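Local coordinates for chloride intracellular channel exc-4 (Caenorhabditis elegans, PDB 2YV9), which may insert into membranes to form chloride ion channels and is required to regulate the lumen size of the growing excretory canal, at residues Pro18-Tyr23 with Pro80-Glu85; Phe43-Tyr48 with Ala232-Ser237. All blocks are in the same frame, centred on the assembly; numbering follows the deposited sequence.

Contact 1 (Pro18-Tyr23 with Pro80-Glu85); sequences PLLELY and PIMIEE. With CA (calcium ion), chain C.
E21 and I83 face each other as an antiparallel hydrogen-bonded pair: E21 N donates to I83 O at 2.9 Å, and I83 N returns the bond to E21 O. Two residues on, Y23 N reaches I81 O at 2.8 Å with an N-H...O angle of 175°, while the return bond from I81 N to Y23 O is weak. L22 and M82 form the non-hydrogen-bonded pair between them, their CA atoms 4.5 Å apart.

The face bearing E21, Y23, I81 and I83 is mixed. CG1 of I83 meets the edge of the Y23 ring, 3.3 Å from CE2, near the ring plane. A water accepts a hydrogen bond from E85 N; in the E21 conformer given, it also lies 2.6 Å from E21 OE2 and near I83 O. In that conformer E21 OE2 comes within 3.5 Å of E85 OE1, two like charges with no hydrogen bond between them.

On the opposite face, L20 and E84 run side by side, CD2 of L20 lying 3.5 Å from E84 OE1. With CG anti to the backbone N (chi1 -168°) and an extended chain, E84 carries its carboxylate past L20 to Y91 OH and into a salt bridge with R100. An alanine in place of E84 would probably leave R100 without this charge partner and Y91 OH without its acceptor, and lose the packing of CG and the carboxylate on L20 CD2.

P80, preceded by a cis peptide bond as in the thioredoxin fold of GST-like proteins, gives its carbonyl O to a calcium ion at 2.7 Å; Q78 O and T92 O also bind the metal. Strand 19-25 pairs on its other side with strand 57-63. Helices 38-52 and 94-107 pack against the face of L20, L22 and M82, whereas F70 and F74 of helix 68-74 pack on I81, and F74 also meets I83 and Y23.

Contact 2 (Phe43-Tyr48 with Ala232-Ser237); sequences FWMELY and AAFIES
Helix 43-48 and the short helix 232-236 approach to 8.4 Å between axes at 133° between their N-to-C directions, with the M45 and A233 CA atoms only 4.7 Å apart. The packing joins the thioredoxin-like N-terminal domain of this GST-fold protein to its helical C-terminal part, on a helix predicted to become transmembrane after membrane insertion.

This close approach is consistent with A233 having only a methyl side chain, whose CB lies 3.8 Å from Y48 CB. The Y48 ring lies against one turn of the second helix, CE2 near A232 CB and CE1 3.5 Å from E236 CG, the aliphatic part of that glutamate. M45 lies alongside F234, its CE 4.0 Å from F234 CB and its sulfur at the ring edge in a Met-aromatic contact, 79° off the ring normal. Outside the pair, M45 also touches C193 and P197 of helix 190-210.

At the other end, W44 CG stands anti to the backbone N (chi1 -170°), which brings the indole against S237. The serine CB sits 3.6 Å from the centroid of the W44 five-membered ring, a CH-pi contact, while S237 OG turns to A233 O in a 2.7 Å hydrogen bond.

Overall arrangement
From the N terminus, strand 19-25 supplies the first half of contact 1 and helix 38-52 follows it with the first half of contact 2. The chain then adds strand 57-63 and helix 68-74 before 80-85 returns to 18-23, closing a gap of 56 residues. Contact 2 closes only at 232-237, after 183 intervening residues, so the two loops cross rather than nest. Contact 1 knits the N-terminal sheet; contact 2 ties that domain to the C-terminal helices. Their centres are 14 Å apart, and helix 38-52 bridges them: L47 CD2 packs 3.5 Å from L20 CD1, and F43 rests against P80.

Contact 1 (Pro18-Tyr23 with Pro80-Glu85)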
loop_
_atom_site.group_PDB
_atom_site.type_symbol
_atom_site.label_atom_id
_atom_site.label_comp_id
_atom_site.label_asym_id
_atom_site.label_seq_id
_atom_site.Cartn_x
_atom_site.Cartn_y
_atom_site.Cartn_z
ATOM N N PRO A 18 -19.871 -11.866 3.174
ATOM C CA PRO A 18 -18.429 -12.097 3.044
ATOM C C PRO A 18 -17.658 -11.940 4.356
ATOM O O PRO A 18 -18.009 -11.097 5.192
ATOM C CB PRO A 18 -17.995 -11.050 2.025
ATOM C CG PRO A 18 -19.114 -10.066 1.936
ATOM C CD PRO A 18 -20.354 -10.809 2.273
ATOM N N LEU A 19 -16.631 -12.776 4.535
ATOM C CA LEU A 19 -15.736 -12.710 5.666
ATOM C C LEU A 19 -14.446 -12.081 5.172
ATOM O O LEU A 19 -13.780 -12.652 4.294
ATOM C CB LEU A 19 -15.419 -14.105 6.248
ATOM C CG LEU A 19 -14.296 -14.147 7.292
ATOM C CD1 LEU A 19 -14.684 -13.231 8.492
ATOM C CD2 LEU A 19 -14.004 -15.583 7.734
ATOM N N LEU A 20 -14.119 -10.909 5.723
ATOM C CA LEU A 20 -12.895 -10.165 5.381
ATOM C C LEU A 20 -12.019 -10.134 6.623
ATOM O O LEU A 20 -12.488 -9.704 7.694
ATOM C CB LEU A 20 -13.254 -8.749 4.954
ATOM C CG LEU A 20 -14.220 -8.620 3.771
ATOM C CD1 LEU A 20 -14.671 -7.152 3.516
ATOM C CD2 LEU A 20 -13.625 -9.273 2.527
ATOM N N GLU A 21 -10.793 -10.648 6.512
ATOM C CA GLU A 21 -9.844 -10.630 7.618
ATOM C C GLU A 21 -8.830 -9.539 7.296
ATOM O O GLU A 21 -8.359 -9.447 6.173
ATOM C CB GLU A 21 -9.184 -12.002 7.807
ATOM C CG GLU A 21 -10.219 -13.132 7.889
ATOM C CD GLU A 21 -9.608 -14.519 7.839
ATOM O OE1 GLU A 21 -8.746 -14.818 8.698
ATOM O OE2 GLU A 21 -10.020 -15.320 6.963
ATOM N N LEU A 22 -8.588 -8.667 8.268
ATOM C CA LEU A 22 -7.602 -7.611 8.153
ATOM C C LEU A 22 -6.458 -7.882 9.104
ATOM O O LEU A 22 -6.674 -8.077 10.301
ATOM C CB LEU A 22 -8.243 -6.281 8.507
ATOM C CG LEU A 22 -7.309 -5.090 8.295
ATOM C CD1 LEU A 22 -7.075 -4.818 6.815
ATOM C CD2 LEU A 22 -7.948 -3.886 8.944
ATOM N N TYR A 23 -5.242 -7.884 8.552
ATOM C CA TYR A 23 -4.029 -8.062 9.323
ATOM C C TYR A 23 -3.458 -6.668 9.480
ATOM O O TYR A 23 -3.318 -5.951 8.500
ATOM C CB TYR A 23 -3.029 -8.944 8.564
ATOM C CG TYR A 23 -3.408 -10.406 8.532
ATOM C CD1 TYR A 23 -2.861 -11.312 9.419
ATOM C CD2 TYR A 23 -4.375 -10.868 7.640
ATOM C CE1 TYR A 23 -3.223 -12.648 9.389
ATOM C CE2 TYR A 23 -4.725 -12.200 7.600
ATOM C CZ TYR A 23 -4.155 -13.082 8.477
ATOM O OH TYR A 23 -4.536 -14.412 8.429
ATOM N N PRO A 80 -1.405 -2.793 5.988
ATOM C CA PRO A 80 -2.586 -3.649 6.008
ATOM C C PRO A 80 -2.648 -4.643 4.853
ATOM O O PRO A 80 -2.251 -4.353 3.707
ATOM C CB PRO A 80 -3.731 -2.658 5.833
ATOM C CG PRO A 80 -3.112 -1.528 5.062
ATOM C CD PRO A 80 -1.718 -1.428 5.499
ATOM N N ILE A 81 -3.151 -5.834 5.184
ATOM C CA ILE A 81 -3.391 -6.895 4.226
ATOM C C ILE A 81 -4.799 -7.444 4.567
ATOM O O ILE A 81 -5.116 -7.660 5.732
ATOM C CB ILE A 81 -2.359 -8.075 4.349
ATOM C CG1 ILE A 81 -1.014 -7.606 3.833
ATOM C CG2 ILE A 81 -2.767 -9.233 3.506
ATOM C CD1 ILE A 81 0.113 -8.518 4.289
ATOM N N MET A 82 -5.617 -7.699 3.550
ATOM C CA MET A 82 -6.974 -8.194 3.729
ATOM C C MET A 82 -7.141 -9.505 2.993
ATOM O O MET A 82 -6.700 -9.624 1.799
ATOM C CB MET A 82 -8.012 -7.165 3.282
ATOM C CG MET A 82 -9.434 -7.526 3.722
ATOM S SD MET A 82 -10.582 -6.172 3.391
ATOM C CE MET A 82 -10.713 -6.123 1.631
ATOM N N ILE A 83 -7.716 -10.504 3.710
ATOM C CA ILE A 83 -7.913 -11.839 3.182
ATOM C C ILE A 83 -9.379 -12.134 3.039
ATOM O O ILE A 83 -10.172 -11.814 3.959
ATOM C CB ILE A 83 -7.336 -12.958 4.097
ATOM C CG1 ILE A 83 -5.920 -12.615 4.536
ATOM C CG2 ILE A 83 -7.323 -14.258 3.339
ATOM C CD1 ILE A 83 -5.069 -12.362 3.462
ATOM N N GLU A 84 -9.744 -12.664 1.878
ATOM C CA GLU A 84 -11.152 -13.146 1.672
ATOM C C GLU A 84 -11.054 -14.604 1.251
ATOM O O GLU A 84 -11.095 -14.968 0.085
ATOM C CB GLU A 84 -11.891 -12.305 0.658
ATOM C CG GLU A 84 -13.405 -12.544 0.608
ATOM C CD GLU A 84 -14.125 -11.438 -0.166
ATOM O OE1 GLU A 84 -13.464 -10.516 -0.725
ATOM O OE2 GLU A 84 -15.370 -11.502 -0.258
ATOM N N GLU A 85 -10.893 -15.445 2.248
ATOM C CA GLU A 85 -10.542 -16.842 2.030
ATOM C C GLU A 85 -11.592 -17.593 1.216
ATOM O O GLU A 85 -11.250 -18.400 0.362
ATOM C CB GLU A 85 -10.335 -17.525 3.357
ATOM C CG GLU A 85 -9.078 -18.253 3.393
ATOM C CD GLU A 85 -8.864 -18.938 4.702
ATOM O OE1 GLU A 85 -9.381 -18.486 5.729
ATOM O OE2 GLU A 85 -8.153 -19.951 4.659
HETATM CA CA CA C . -0.460 -3.180 2.136
HETATM O O HOH W 1 -11.320 -14.455 4.873
HETATM O O HOH W 2 1.318 -1.468 3.186
#

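Contact 2 (Phe43-Tyr48 with Ala232-Ser237)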
loop_
_atom_site.group_PDB
_atom_site.type_symbol
_atom_site.label_atom_id
_atom_site.label_comp_id
_atom_site.label_asym_id
_atom_site.label_seq_id
_atom_site.Cartn_x
_atom_site.Cartn_y
_atom_site.Cartn_z
ATOM N N PHE A 43 -8.487 1.409 6.912
ATOM C CA PHE A 43 -9.283 0.304 6.410
ATOM C C PHE A 43 -10.096 -0.376 7.493
ATOM O O PHE A 43 -11.222 -0.860 7.231
ATOM C CB PHE A 43 -8.475 -0.704 5.608
ATOM C CG PHE A 43 -7.872 -0.108 4.397
ATOM C CD1 PHE A 43 -8.663 0.567 3.487
ATOM C CD2 PHE A 43 -6.521 -0.162 4.165
ATOM C CE1 PHE A 43 -8.107 1.154 2.377
ATOM C CE2 PHE A 43 -5.980 0.419 3.033
ATOM C CZ PHE A 43 -6.747 1.078 2.162
ATOM N N TRP A 44 -9.560 -0.424 8.705
ATOM C CA TRP A 44 -10.324 -1.012 9.811
ATOM C C TRP A 44 -11.568 -0.172 10.030
ATOM O O TRP A 44 -12.690 -0.732 10.103
ATOM C CB TRP A 44 -9.478 -1.117 11.060
ATOM C CG TRP A 44 -10.052 -1.909 12.227
ATOM C CD1 TRP A 44 -11.347 -2.336 12.439
ATOM C CD2 TRP A 44 -9.303 -2.303 13.369
ATOM N NE1 TRP A 44 -11.412 -3.028 13.649
ATOM C CE2 TRP A 44 -10.157 -3.024 14.222
ATOM C CE3 TRP A 44 -7.945 -2.171 13.721
ATOM C CZ2 TRP A 44 -9.729 -3.523 15.443
ATOM C CZ3 TRP A 44 -7.507 -2.709 14.912
ATOM C CH2 TRP A 44 -8.401 -3.370 15.774
ATOM N N MET A 45 -11.423 1.168 10.035
ATOM C CA MET A 45 -12.644 1.970 10.171
ATOM C C MET A 45 -13.667 1.685 9.069
ATOM O O MET A 45 -14.895 1.562 9.322
ATOM C CB MET A 45 -12.320 3.462 10.155
ATOM C CG MET A 45 -11.564 3.922 11.392
ATOM S SD MET A 45 -11.183 5.652 11.588
ATOM C CE MET A 45 -12.804 6.362 11.491
ATOM N N GLU A 46 -13.197 1.562 7.842
ATOM C CA GLU A 46 -14.108 1.249 6.728
ATOM C C GLU A 46 -14.771 -0.136 6.920
ATOM O O GLU A 46 -15.999 -0.321 6.736
ATOM C CB GLU A 46 -13.353 1.349 5.420
ATOM C CG GLU A 46 -12.930 2.788 5.064
ATOM C CD GLU A 46 -12.033 2.885 3.845
ATOM O OE1 GLU A 46 -11.752 1.833 3.214
ATOM O OE2 GLU A 46 -11.639 4.009 3.525
ATOM N N LEU A 47 -13.968 -1.138 7.221
ATOM C CA LEU A 47 -14.535 -2.462 7.526
ATOM C C LEU A 47 -15.551 -2.428 8.673
ATOM O O LEU A 47 -16.580 -3.120 8.596
ATOM C CB LEU A 47 -13.434 -3.471 7.814
ATOM C CG LEU A 47 -12.677 -3.801 6.509
ATOM C CD1 LEU A 47 -11.392 -4.633 6.830
ATOM C CD2 LEU A 47 -13.460 -4.546 5.497
ATOM N N TYR A 48 -15.291 -1.640 9.700
ATOM C CA TYR A 48 -16.210 -1.526 10.842
ATOM C C TYR A 48 -17.541 -0.936 10.379
ATOM O O TYR A 48 -18.610 -1.388 10.796
ATOM C CB TYR A 48 -15.634 -0.683 12.003
ATOM C CG TYR A 48 -16.337 -0.989 13.300
ATOM C CD1 TYR A 48 -15.800 -1.902 14.214
ATOM C CD2 TYR A 48 -17.549 -0.397 13.605
ATOM C CE1 TYR A 48 -16.465 -2.213 15.375
ATOM C CE2 TYR A 48 -18.221 -0.700 14.778
ATOM C CZ TYR A 48 -17.684 -1.606 15.660
ATOM O OH TYR A 48 -18.355 -1.900 16.858
ATOM N N ALA A 232 -17.947 4.400 16.899
ATOM C CA ALA A 232 -17.461 3.092 17.220
ATOM C C ALA A 232 -16.354 2.672 16.254
ATOM O O ALA A 232 -15.366 2.120 16.698
ATOM C CB ALA A 232 -18.635 2.054 17.230
ATOM N N ALA A 233 -16.506 2.945 14.966
ATOM C CA ALA A 233 -15.447 2.570 13.956
ATOM C C ALA A 233 -14.077 3.107 14.363
ATOM O O ALA A 233 -13.053 2.434 14.204
ATOM C CB ALA A 233 -15.809 3.068 12.573
ATOM N N PHE A 234 -14.061 4.329 14.850
ATOM C CA PHE A 234 -12.824 4.929 15.316
ATOM C C PHE A 234 -12.323 4.296 16.623
ATOM O O PHE A 234 -11.125 3.906 16.771
ATOM C CB PHE A 234 -12.980 6.439 15.477
ATOM C CG PHE A 234 -11.744 7.086 16.060
ATOM C CD1 PHE A 234 -10.656 7.378 15.228
ATOM C CD2 PHE A 234 -11.607 7.279 17.436
ATOM C CE1 PHE A 234 -9.521 7.905 15.740
ATOM C CE2 PHE A 234 -10.418 7.830 17.962
ATOM C CZ PHE A 234 -9.383 8.131 17.077
ATOM N N ILE A 235 -13.242 4.208 17.592
ATOM C CA ILE A 235 -12.886 3.757 18.917
ATOM C C ILE A 235 -12.316 2.350 18.844
ATOM O O ILE A 235 -11.243 2.071 19.448
ATOM C CB ILE A 235 -14.076 3.801 19.867
ATOM C CG1 ILE A 235 -14.586 5.237 20.039
ATOM C CG2 ILE A 235 -13.702 3.208 21.232
ATOM C CD1 ILE A 235 -16.001 5.281 20.691
ATOM N N GLU A 236 -12.993 1.471 18.120
ATOM C CA GLU A 236 -12.593 0.047 18.112
ATOM C C GLU A 236 -11.227 -0.170 17.456
ATOM O O GLU A 236 -10.499 -1.104 17.806
ATOM C CB GLU A 236 -13.666 -0.812 17.438
ATOM C CG GLU A 236 -14.945 -0.933 18.295
ATOM C CD GLU A 236 -14.667 -1.331 19.728
ATOM O OE1 GLU A 236 -14.055 -2.400 19.921
ATOM O OE2 GLU A 236 -15.039 -0.568 20.656
ATOM N N SER A 237 -10.867 0.708 16.528
ATOM C CA SER A 237 -9.630 0.560 15.749
ATOM C C SER A 237 -8.507 1.444 16.256
ATOM O O SER A 237 -7.465 1.527 15.618
ATOM C CB SER A 237 -9.910 0.908 14.295
ATOM O OG SER A 237 -10.405 2.258 14.197
#